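Local atomic coordinates of trehalose-6-phosphate phosphatase (Candida albicans, PDB entry 5DXI), a protein that belongs to the HAD superfamily of phosphatases and binds a magnesium ion, beryllium trifluoride and a glycan between a Rossmann-like core and a smaller cap domain. Residues N190-L200 / T236-I247; S87-K95 / E134-W142. All coordinates share one frame; numbering follows the deposited sequence.

Contact 1 of 2, residues N190-L200 / T236-I247. With BEF (beryllium trifluoride ion), chain F.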
loop_
_atom_site.group_PDB
_atom_site.type_symbol
_atom_site.label_atom_id
_atom_site.label_comp_id
_atom_site.label_asym_id
_atom_site.label_seq_id
_atom_site.Cartn_x
_atom_site.Cartn_y
_atom_site.Cartn_z
ATOM N N ASN A 190 1.353 5.516 -8.886
ATOM C CA ASN A 190 1.893 4.658 -7.829
ATOM C C ASN A 190 1.283 5.022 -6.475
ATOM O O ASN A 190 0.601 6.045 -6.354
ATOM C CB ASN A 190 3.417 4.760 -7.752
ATOM C CG ASN A 190 3.889 6.184 -7.510
ATOM O OD1 ASN A 190 3.823 6.695 -6.382
ATOM N ND2 ASN A 190 4.401 6.828 -8.567
ATOM N N LYS A 191 1.524 4.186 -5.465
ATOM C CA LYS A 191 0.915 4.390 -4.151
ATOM C C LYS A 191 1.391 5.703 -3.507
ATOM O O LYS A 191 0.690 6.278 -2.680
ATOM C CB LYS A 191 1.208 3.204 -3.227
ATOM C CG LYS A 191 0.540 1.876 -3.624
ATOM C CD LYS A 191 0.543 0.882 -2.452
ATOM C CE LYS A 191 -0.227 -0.428 -2.773
ATOM N NZ LYS A 191 -0.200 -1.342 -1.569
ATOM N N GLY A 192 2.580 6.169 -3.880
ATOM C CA GLY A 192 3.093 7.433 -3.378
ATOM C C GLY A 192 2.271 8.633 -3.844
ATOM O O GLY A 192 2.052 9.574 -3.079
ATOM N N GLU A 193 1.796 8.589 -5.092
ATOM C CA GLU A 193 0.908 9.625 -5.622
ATOM C C GLU A 193 -0.398 9.676 -4.850
ATOM O O GLU A 193 -0.922 10.754 -4.544
ATOM C CB GLU A 193 0.579 9.368 -7.094
ATOM C CG GLU A 193 1.511 9.998 -8.074
ATOM C CD GLU A 193 1.642 11.493 -7.863
ATOM O OE1 GLU A 193 0.606 12.211 -7.863
ATOM O OE2 GLU A 193 2.789 11.928 -7.680
ATOM N N ILE A 194 -0.939 8.494 -4.577
ATOM C CA ILE A 194 -2.185 8.370 -3.826
ATOM C C ILE A 194 -2.032 9.031 -2.458
ATOM O O ILE A 194 -2.894 9.803 -2.025
ATOM C CB ILE A 194 -2.612 6.876 -3.641
ATOM C CG1 ILE A 194 -2.716 6.162 -4.988
ATOM C CG2 ILE A 194 -3.941 6.761 -2.899
ATOM C CD1 ILE A 194 -3.775 6.748 -5.915
ATOM N N VAL A 195 -0.935 8.712 -1.778
ATOM C CA VAL A 195 -0.700 9.238 -0.449
ATOM C C VAL A 195 -0.586 10.775 -0.493
ATOM O O VAL A 195 -1.161 11.473 0.347
ATOM C CB VAL A 195 0.563 8.620 0.172
ATOM C CG1 VAL A 195 0.968 9.399 1.397
ATOM C CG2 VAL A 195 0.288 7.148 0.520
ATOM N N LYS A 196 0.120 11.292 -1.496
ATOM C CA LYS A 196 0.211 12.748 -1.692
ATOM C C LYS A 196 -1.179 13.371 -1.895
ATOM O O LYS A 196 -1.491 14.413 -1.312
ATOM C CB LYS A 196 1.129 13.074 -2.878
ATOM C CG LYS A 196 1.247 14.557 -3.216
ATOM C CD LYS A 196 2.422 14.819 -4.175
ATOM C CE LYS A 196 2.121 14.356 -5.598
ATOM N NZ LYS A 196 3.314 14.445 -6.503
ATOM N N ARG A 197 -2.018 12.726 -2.701
ATOM C CA ARG A 197 -3.348 13.260 -2.976
ATOM C C ARG A 197 -4.260 13.235 -1.756
ATOM O O ARG A 197 -5.213 14.018 -1.674
ATOM C CB ARG A 197 -4.006 12.495 -4.122
ATOM C CG ARG A 197 -3.423 12.844 -5.482
ATOM C CD ARG A 197 -3.993 11.919 -6.535
ATOM N NE ARG A 197 -3.379 12.129 -7.843
ATOM C CZ ARG A 197 -4.082 12.395 -8.938
ATOM N NH1 ARG A 197 -5.402 12.476 -8.861
ATOM N NH2 ARG A 197 -3.475 12.570 -10.101
ATOM N N LEU A 198 -3.956 12.354 -0.811
ATOM C CA LEU A 198 -4.787 12.180 0.380
ATOM C C LEU A 198 -4.306 13.021 1.540
ATOM O O LEU A 198 -5.110 13.531 2.324
ATOM C CB LEU A 198 -4.828 10.713 0.794
ATOM C CG LEU A 198 -5.575 9.772 -0.147
ATOM C CD1 LEU A 198 -5.443 8.310 0.313
ATOM C CD2 LEU A 198 -7.063 10.173 -0.280
ATOM N N VAL A 199 -2.987 13.149 1.658
ATOM C CA VAL A 199 -2.381 13.894 2.749
ATOM C C VAL A 199 -2.417 15.400 2.484
ATOM O O VAL A 199 -2.842 16.183 3.336
ATOM C CB VAL A 199 -0.932 13.445 2.975
ATOM C CG1 VAL A 199 -0.173 14.440 3.847
ATOM C CG2 VAL A 199 -0.901 12.045 3.569
ATOM N N LEU A 200 -1.973 15.805 1.301
ATOM C CA LEU A 200 -1.955 17.227 0.970
ATOM C C LEU A 200 -3.305 17.611 0.410
ATOM O O LEU A 200 -3.435 17.898 -0.780
ATOM C CB LEU A 200 -0.846 17.544 -0.029
ATOM C CG LEU A 200 0.566 17.222 0.460
ATOM C CD1 LEU A 200 1.562 17.524 -0.640
ATOM C CD2 LEU A 200 0.911 17.986 1.742
ATOM N N THR A 236 6.035 -2.070 -3.378
ATOM C CA THR A 236 5.052 -1.061 -3.736
ATOM C C THR A 236 4.779 -0.057 -2.608
ATOM O O THR A 236 4.560 1.126 -2.869
ATOM C CB THR A 236 3.723 -1.706 -4.172
ATOM O OG1 THR A 236 2.852 -0.673 -4.622
ATOM C CG2 THR A 236 3.048 -2.495 -3.003
ATOM N N ASP A 237 4.833 -0.518 -1.362
ATOM C CA ASP A 237 4.518 0.321 -0.207
ATOM C C ASP A 237 5.644 1.281 0.166
ATOM O O ASP A 237 5.425 2.270 0.865
ATOM C CB ASP A 237 4.183 -0.569 0.962
ATOM C CG ASP A 237 3.114 -1.566 0.593
ATOM O OD1 ASP A 237 3.360 -2.781 0.694
ATOM O OD2 ASP A 237 2.039 -1.107 0.145
ATOM N N GLU A 238 6.856 0.974 -0.278
ATOM C CA GLU A 238 7.972 1.911 -0.116
ATOM C C GLU A 238 7.654 3.265 -0.779
ATOM O O GLU A 238 8.177 4.316 -0.367
ATOM C CB GLU A 238 9.248 1.311 -0.701
ATOM C CG GLU A 238 9.773 0.094 0.091
ATOM C CD GLU A 238 10.140 0.444 1.523
ATOM O OE1 GLU A 238 10.906 1.429 1.735
ATOM O OE2 GLU A 238 9.650 -0.254 2.438
ATOM N N ASP A 239 6.823 3.237 -1.819
ATOM C CA ASP A 239 6.353 4.483 -2.441
ATOM C C ASP A 239 5.524 5.311 -1.459
ATOM O O ASP A 239 5.641 6.534 -1.410
ATOM C CB ASP A 239 5.543 4.183 -3.710
ATOM C CG ASP A 239 6.397 3.568 -4.799
ATOM O OD1 ASP A 239 7.635 3.736 -4.728
ATOM O OD2 ASP A 239 5.853 2.944 -5.725
ATOM N N MET A 240 4.698 4.642 -0.661
ATOM C CA MET A 240 3.945 5.348 0.362
ATOM C C MET A 240 4.861 5.949 1.416
ATOM O O MET A 240 4.702 7.118 1.763
ATOM C CB MET A 240 2.924 4.435 1.038
ATOM C CG MET A 240 1.871 3.882 0.084
ATOM S SD MET A 240 0.383 3.298 0.933
ATOM C CE MET A 240 1.081 1.898 1.810
ATOM N N PHE A 241 5.809 5.159 1.920
ATOM C CA PHE A 241 6.693 5.623 2.991
ATOM C C PHE A 241 7.528 6.810 2.502
ATOM O O PHE A 241 7.735 7.789 3.228
ATOM C CB PHE A 241 7.633 4.502 3.484
ATOM C CG PHE A 241 6.925 3.229 3.906
ATOM C CD1 PHE A 241 5.638 3.263 4.405
ATOM C CD2 PHE A 241 7.576 2.000 3.828
ATOM C CE1 PHE A 241 4.987 2.081 4.798
ATOM C CE2 PHE A 241 6.939 0.822 4.214
ATOM C CZ PHE A 241 5.644 0.862 4.700
ATOM N N ASN A 242 8.045 6.693 1.284
ATOM C CA ASN A 242 8.850 7.760 0.696
ATOM C C ASN A 242 8.041 9.055 0.561
ATOM O O ASN A 242 8.538 10.119 0.882
ATOM C CB ASN A 242 9.405 7.336 -0.662
ATOM C CG ASN A 242 10.774 6.697 -0.565
ATOM O OD1 ASN A 242 11.678 7.198 0.128
ATOM N ND2 ASN A 242 10.946 5.587 -1.274
ATOM N N SER A 243 6.803 8.964 0.074
ATOM C CA SER A 243 5.967 10.165 -0.049
ATOM C C SER A 243 5.751 10.819 1.303
ATOM O O SER A 243 5.830 12.047 1.419
ATOM C CB SER A 243 4.607 9.867 -0.695
ATOM O OG SER A 243 4.769 9.682 -2.084
ATOM N N LEU A 244 5.476 10.007 2.319
ATOM C CA LEU A 244 5.312 10.552 3.665
ATOM C C LEU A 244 6.582 11.204 4.208
ATOM O O LEU A 244 6.514 12.257 4.847
ATOM C CB LEU A 244 4.855 9.467 4.631
ATOM C CG LEU A 244 3.399 9.053 4.498
ATOM C CD1 LEU A 244 3.156 7.882 5.419
ATOM C CD2 LEU A 244 2.459 10.215 4.840
ATOM N N ASN A 245 7.734 10.581 3.980
ATOM C CA ASN A 245 8.999 11.180 4.415
ATOM C C ASN A 245 9.246 12.530 3.740
ATOM O O ASN A 245 9.691 13.484 4.373
ATOM C CB ASN A 245 10.166 10.239 4.131
ATOM C CG ASN A 245 10.133 8.996 4.999
ATOM O OD1 ASN A 245 9.541 8.990 6.088
ATOM N ND2 ASN A 245 10.760 7.927 4.516
ATOM N N GLU A 246 8.976 12.592 2.445
ATOM C CA GLU A 246 9.138 13.827 1.689
ATOM C C GLU A 246 8.206 14.933 2.184
ATOM O O GLU A 246 8.609 16.085 2.312
ATOM C CB GLU A 246 8.908 13.546 0.210
ATOM C CG GLU A 246 9.971 12.628 -0.375
ATOM C CD GLU A 246 9.767 12.363 -1.854
ATOM O OE1 GLU A 246 8.657 12.649 -2.368
ATOM O OE2 GLU A 246 10.723 11.870 -2.494
ATOM N N ILE A 247 6.960 14.579 2.474
ATOM C CA ILE A 247 6.012 15.558 2.982
ATOM C C ILE A 247 6.451 16.058 4.362
ATOM O O ILE A 247 6.419 17.261 4.643
ATOM C CB ILE A 247 4.593 14.971 3.043
ATOM C CG1 ILE A 247 4.050 14.809 1.623
ATOM C CG2 ILE A 247 3.681 15.864 3.865
ATOM C CD1 ILE A 247 2.797 13.926 1.518
HETATM BE BE BEF F . -1.142 -4.104 -0.361
HETATM F F1 BEF F . -0.688 -3.964 -2.065
HETATM F F2 BEF F . -0.630 -5.794 -0.393
HETATM F F3 BEF F . -2.794 -4.640 -0.685
HETATM O O HOH W 1 3.439 1.901 -5.848
#
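Helix 191-199 and helix 236-247 run roughly parallel, their axes 7.4 Å apart and crossing at -38°, and they come together most tightly where Gly192 faces Met240, with CA atoms 4.4 Å apart. With no side chain at Gly192, the backbones nearly touch: its CA lies 3.3 Å from Asp239 O. Ser243 OG lies 2.9 Å from Gly192 O, at best a weak hydrogen bond, since the hydroxyl proton may go to another acceptor instead. From this point the packing spreads both ways. Toward the C-terminal ends it is aliphatic: Val195 sets CG2 across Met240 CG and CG1 across Leu244 CD2, while Val199 CG1 meets Ile247 CD1 tip to tip at 3.8 Å. Toward the N-terminal ends it turns polar. The Lys191 chain, extended beyond CG, runs past Thr236 OG1 and carries NZ to the syn lone pair of Asp237 OD2, a salt bridge of 2.8 Å; the same NZ donates to F1 of beryllium trifluoride at 2.7 Å and to Ile67 O. A water joins the two helices here, accepting from Lys191 N, donating to Asp239 OD2 at 2.6 Å and bonding Thr236 OG1, which probably also bonds His90 ND1. Asp237 OD1 in turn accepts from the backbone N of Asp233, a magnesium ligand. Asp237 OD2, F1 and Ile67 O thus fix where the ammonium group sits against the beryllium trifluoride.

Contact 2 of 2, residues S87-K95 / E134-W142. With GLC (alpha-D-glucopyranose), chain C.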
loop_
_atom_site.group_PDB
_atom_site.type_symbol
_atom_site.label_atom_id
_atom_site.label_comp_id
_atom_site.label_asym_id
_atom_site.label_seq_id
_atom_site.Cartn_x
_atom_site.Cartn_y
_atom_site.Cartn_z
ATOM N N SER A 87 -8.131 2.311 -3.069
ATOM C CA SER A 87 -7.243 2.574 -4.183
ATOM C C SER A 87 -6.728 1.242 -4.691
ATOM O O SER A 87 -6.270 0.414 -3.906
ATOM C CB SER A 87 -6.085 3.496 -3.776
ATOM O OG SER A 87 -5.208 3.687 -4.864
ATOM N N ALA A 88 -6.797 1.050 -6.003
ATOM C CA ALA A 88 -6.552 -0.240 -6.615
ATOM C C ALA A 88 -5.393 -0.183 -7.603
ATOM O O ALA A 88 -5.071 0.888 -8.129
ATOM C CB ALA A 88 -7.863 -0.753 -7.332
ATOM N N GLU A 89 -4.769 -1.337 -7.826
ATOM C CA GLU A 89 -3.708 -1.552 -8.820
ATOM C C GLU A 89 -2.513 -0.604 -8.668
ATOM O O GLU A 89 -2.029 -0.035 -9.650
ATOM C CB GLU A 89 -4.277 -1.451 -10.253
ATOM C CG GLU A 89 -5.482 -2.358 -10.476
ATOM C CD GLU A 89 -5.824 -2.663 -11.943
ATOM O OE1 GLU A 89 -4.972 -2.516 -12.841
ATOM O OE2 GLU A 89 -6.960 -3.101 -12.181
ATOM N N HIS A 90 -2.042 -0.466 -7.430
ATOM C CA HIS A 90 -0.835 0.279 -7.110
ATOM C C HIS A 90 -0.947 1.724 -7.597
ATOM O O HIS A 90 -0.020 2.230 -8.200
ATOM C CB HIS A 90 0.416 -0.378 -7.722
ATOM C CG HIS A 90 0.586 -1.826 -7.366
ATOM N ND1 HIS A 90 1.128 -2.243 -6.168
ATOM C CD2 HIS A 90 0.303 -2.952 -8.062
ATOM C CE1 HIS A 90 1.165 -3.567 -6.139
ATOM N NE2 HIS A 90 0.669 -4.021 -7.277
ATOM N N GLY A 91 -2.087 2.370 -7.348
ATOM C CA GLY A 91 -2.239 3.784 -7.665
ATOM C C GLY A 91 -2.991 4.127 -8.948
ATOM O O GLY A 91 -3.109 5.302 -9.300
ATOM N N CYS A 92 -3.512 3.121 -9.647
ATOM C CA CYS A 92 -4.220 3.395 -10.896
ATOM C C CYS A 92 -5.642 3.897 -10.678
ATOM O O CYS A 92 -6.168 4.654 -11.505
ATOM C CB CYS A 92 -4.239 2.149 -11.783
ATOM S SG CYS A 92 -2.578 1.690 -12.362
ATOM N N PHE A 93 -6.259 3.506 -9.563
ATOM C CA PHE A 93 -7.667 3.849 -9.314
ATOM C C PHE A 93 -7.876 4.358 -7.901
ATOM O O PHE A 93 -7.189 3.919 -6.992
ATOM C CB PHE A 93 -8.589 2.636 -9.539
ATOM C CG PHE A 93 -8.538 2.076 -10.931
ATOM C CD1 PHE A 93 -7.589 1.129 -11.278
ATOM C CD2 PHE A 93 -9.438 2.500 -11.894
ATOM C CE1 PHE A 93 -7.540 0.624 -12.564
ATOM C CE2 PHE A 93 -9.394 1.997 -13.182
ATOM C CZ PHE A 93 -8.454 1.056 -13.518
ATOM N N MET A 94 -8.824 5.277 -7.725
ATOM C CA MET A 94 -9.208 5.787 -6.402
ATOM C C MET A 94 -10.718 5.826 -6.264
ATOM O O MET A 94 -11.414 6.148 -7.224
ATOM C CB MET A 94 -8.681 7.204 -6.164
ATOM C CG MET A 94 -7.236 7.320 -5.872
ATOM S SD MET A 94 -6.789 9.046 -5.551
ATOM C CE MET A 94 -7.360 9.295 -3.877
ATOM N N LYS A 95 -11.231 5.551 -5.071
ATOM C CA LYS A 95 -12.653 5.770 -4.846
ATOM C C LYS A 95 -12.900 6.352 -3.456
ATOM O O LYS A 95 -12.660 5.697 -2.434
ATOM C CB LYS A 95 -13.463 4.476 -5.052
ATOM C CG LYS A 95 -14.983 4.745 -5.025
ATOM C CD LYS A 95 -15.834 3.512 -5.291
ATOM C CE LYS A 95 -15.873 2.604 -4.081
ATOM N NZ LYS A 95 -17.102 1.755 -4.048
ATOM N N GLU A 134 -1.810 -12.833 -13.638
ATOM C CA GLU A 134 -3.016 -12.121 -13.232
ATOM C C GLU A 134 -3.119 -10.831 -14.045
ATOM O O GLU A 134 -2.292 -9.930 -13.894
ATOM C CB GLU A 134 -2.994 -11.810 -11.734
ATOM C CG GLU A 134 -4.235 -11.095 -11.233
ATOM C CD GLU A 134 -4.114 -10.651 -9.780
ATOM O OE1 GLU A 134 -3.016 -10.798 -9.167
ATOM O OE2 GLU A 134 -5.132 -10.165 -9.251
ATOM N N ARG A 135 -4.136 -10.753 -14.895
ATOM C CA ARG A 135 -4.366 -9.571 -15.719
ATOM C C ARG A 135 -5.403 -8.687 -15.060
ATOM O O ARG A 135 -6.585 -9.005 -15.042
ATOM C CB ARG A 135 -4.826 -9.970 -17.124
ATOM C CG ARG A 135 -3.765 -10.701 -17.919
ATOM C CD ARG A 135 -4.321 -11.408 -19.150
ATOM N NE ARG A 135 -3.272 -12.240 -19.732
ATOM C CZ ARG A 135 -3.108 -13.537 -19.478
ATOM N NH1 ARG A 135 -3.961 -14.177 -18.685
ATOM N NH2 ARG A 135 -2.101 -14.196 -20.039
ATOM N N LYS A 136 -4.967 -7.574 -14.496
ATOM C CA LYS A 136 -5.933 -6.656 -13.921
ATOM C C LYS A 136 -6.302 -5.653 -15.014
ATOM O O LYS A 136 -5.957 -5.871 -16.171
ATOM C CB LYS A 136 -5.356 -5.994 -12.673
ATOM C CG LYS A 136 -4.865 -7.006 -11.628
ATOM C CD LYS A 136 -4.082 -6.277 -10.544
ATOM C CE LYS A 136 -3.042 -7.162 -9.910
ATOM N NZ LYS A 136 -2.259 -6.457 -8.863
ATOM N N LYS A 137 -6.965 -4.554 -14.668
ATOM C CA LYS A 137 -7.388 -3.612 -15.700
ATOM C C LYS A 137 -6.188 -2.880 -16.287
ATOM O O LYS A 137 -6.067 -2.741 -17.505
ATOM C CB LYS A 137 -8.405 -2.611 -15.150
ATOM C CG LYS A 137 -9.769 -3.209 -14.812
ATOM C CD LYS A 137 -10.873 -2.299 -15.332
ATOM C CE LYS A 137 -12.116 -2.342 -14.460
ATOM N NZ LYS A 137 -12.588 -0.945 -14.180
ATOM N N VAL A 138 -5.283 -2.428 -15.424
ATOM C CA VAL A 138 -4.093 -1.753 -15.895
ATOM C C VAL A 138 -2.846 -2.600 -15.612
ATOM O O VAL A 138 -2.192 -3.083 -16.537
ATOM C CB VAL A 138 -3.953 -0.364 -15.234
ATOM C CG1 VAL A 138 -2.660 0.298 -15.676
ATOM C CG2 VAL A 138 -5.160 0.499 -15.591
ATOM N N ALA A 139 -2.551 -2.808 -14.332
ATOM C CA ALA A 139 -1.381 -3.568 -13.921
ATOM C C ALA A 139 -1.477 -5.040 -14.330
ATOM O O ALA A 139 -2.564 -5.595 -14.420
ATOM C CB ALA A 139 -1.199 -3.457 -12.420
ATOM N N LEU A 140 -0.327 -5.655 -14.576
ATOM C CA LEU A 140 -0.246 -7.102 -14.788
ATOM C C LEU A 140 0.662 -7.715 -13.742
ATOM O O LEU A 140 1.659 -7.110 -13.345
ATOM C CB LEU A 140 0.278 -7.439 -16.185
ATOM C CG LEU A 140 -0.707 -7.259 -17.339
ATOM C CD1 LEU A 140 -0.620 -5.859 -17.907
ATOM C CD2 LEU A 140 -0.476 -8.311 -18.419
ATOM N N THR A 141 0.308 -8.913 -13.289
ATOM C CA THR A 141 1.047 -9.582 -12.231
ATOM C C THR A 141 1.435 -10.993 -12.648
ATOM O O THR A 141 0.597 -11.754 -13.119
ATOM C CB THR A 141 0.209 -9.657 -10.936
ATOM O OG1 THR A 141 -0.199 -8.340 -10.552
ATOM C CG2 THR A 141 1.009 -10.275 -9.815
ATOM N N TRP A 142 2.709 -11.337 -12.492
ATOM C CA TRP A 142 3.111 -12.724 -12.664
ATOM C C TRP A 142 3.398 -13.330 -11.293
ATOM O O TRP A 142 4.285 -12.866 -10.571
ATOM C CB TRP A 142 4.323 -12.845 -13.587
ATOM C CG TRP A 142 4.742 -14.274 -13.826
ATOM C CD1 TRP A 142 4.001 -15.270 -14.413
ATOM C CD2 TRP A 142 6.003 -14.863 -13.484
ATOM N NE1 TRP A 142 4.724 -16.443 -14.449
ATOM C CE2 TRP A 142 5.957 -16.216 -13.891
ATOM C CE3 TRP A 142 7.165 -14.378 -12.877
ATOM C CZ2 TRP A 142 7.031 -17.086 -13.704
ATOM C CZ3 TRP A 142 8.234 -15.243 -12.697
ATOM C CH2 TRP A 142 8.158 -16.582 -13.105
HETATM C C1 GLC C . -1.785 -10.070 -3.935
HETATM C C2 GLC C . -2.470 -10.016 -5.294
HETATM C C3 GLC C . -1.706 -9.057 -6.213
HETATM C C4 GLC C . -1.613 -7.695 -5.548
HETATM C C5 GLC C . -0.935 -7.852 -4.191
HETATM C C6 GLC C . -0.941 -6.525 -3.457
HETATM O O1 GLC C . -0.487 -10.651 -4.062
HETATM O O2 GLC C . -2.497 -11.328 -5.848
HETATM O O3 GLC C . -2.394 -8.916 -7.448
HETATM O O4 GLC C . -0.847 -6.784 -6.365
HETATM O O5 GLC C . -1.650 -8.764 -3.373
HETATM O O6 GLC C . -2.294 -6.172 -3.144
#
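The loop between strands 87-88 and 93-95 meets the turn between strands 134-135 and 140-142 most closely through the carboxylate of Glu89, which faces three successive backbone amides. OE1 takes two of them: Val138 N on its syn lone pair at 2.6 Å, and Ala139 N, arriving nearly in line with the C-O bond, at 2.9 Å. OE2 accepts from Lys137 N on the syn side, 20° out of the carboxylate plane, at 2.9 Å. With CG beside its own backbone N (chi1 -53°) and the chain extended beyond, Glu89 slides past Lys136 in the opposite direction and spans the gap. Apolar contacts flank this grip, Cys92 SG resting on Val138 CG1 at 3.6 Å and the Phe93 ring lying obliquely against Val138 CG2. Lys136 sends NZ to the glucose, bonding O3 at 2.8 Å and O4 at 2.9 Å; Gly69 O and Glu183 are protein partners. Glu134 OE1 accepts from glucose O3 at 2.6 Å and also from His143 NE2. His90 adds a weak bond from NE2 to O4; its ND1 probably bonds Thr236. Three N-H groups around the buried Glu89 carboxylate would stabilise its negative charge and probably favour the ionised form. Glu89 ties together the two segments from which His90 and the Lys136/Glu134 pair reach the sugar, consistent with a core-to-cap junction.

Overall arrangement
From the N terminus, the chain passes through the central strands 23-27 and 62-67 before reaching 87-95. Contact 2 then closes a loop of 38 residues containing helix 113-126, joining the edge region of the mixed sheet to the four-stranded antiparallel sheet. After strands 173-178 and 181-186 the chain returns to the core, where contact 1 closes a second loop, of 35 residues, around strand 227-232 and packs two helices on the mixed sheet. The loops follow in series, neither nesting nor crossing. Their centres lie about 17 Å apart, yet they touch, through the His90-Thr236 pair and through Ile194, which packs on Met94, Ser87 and Gly91.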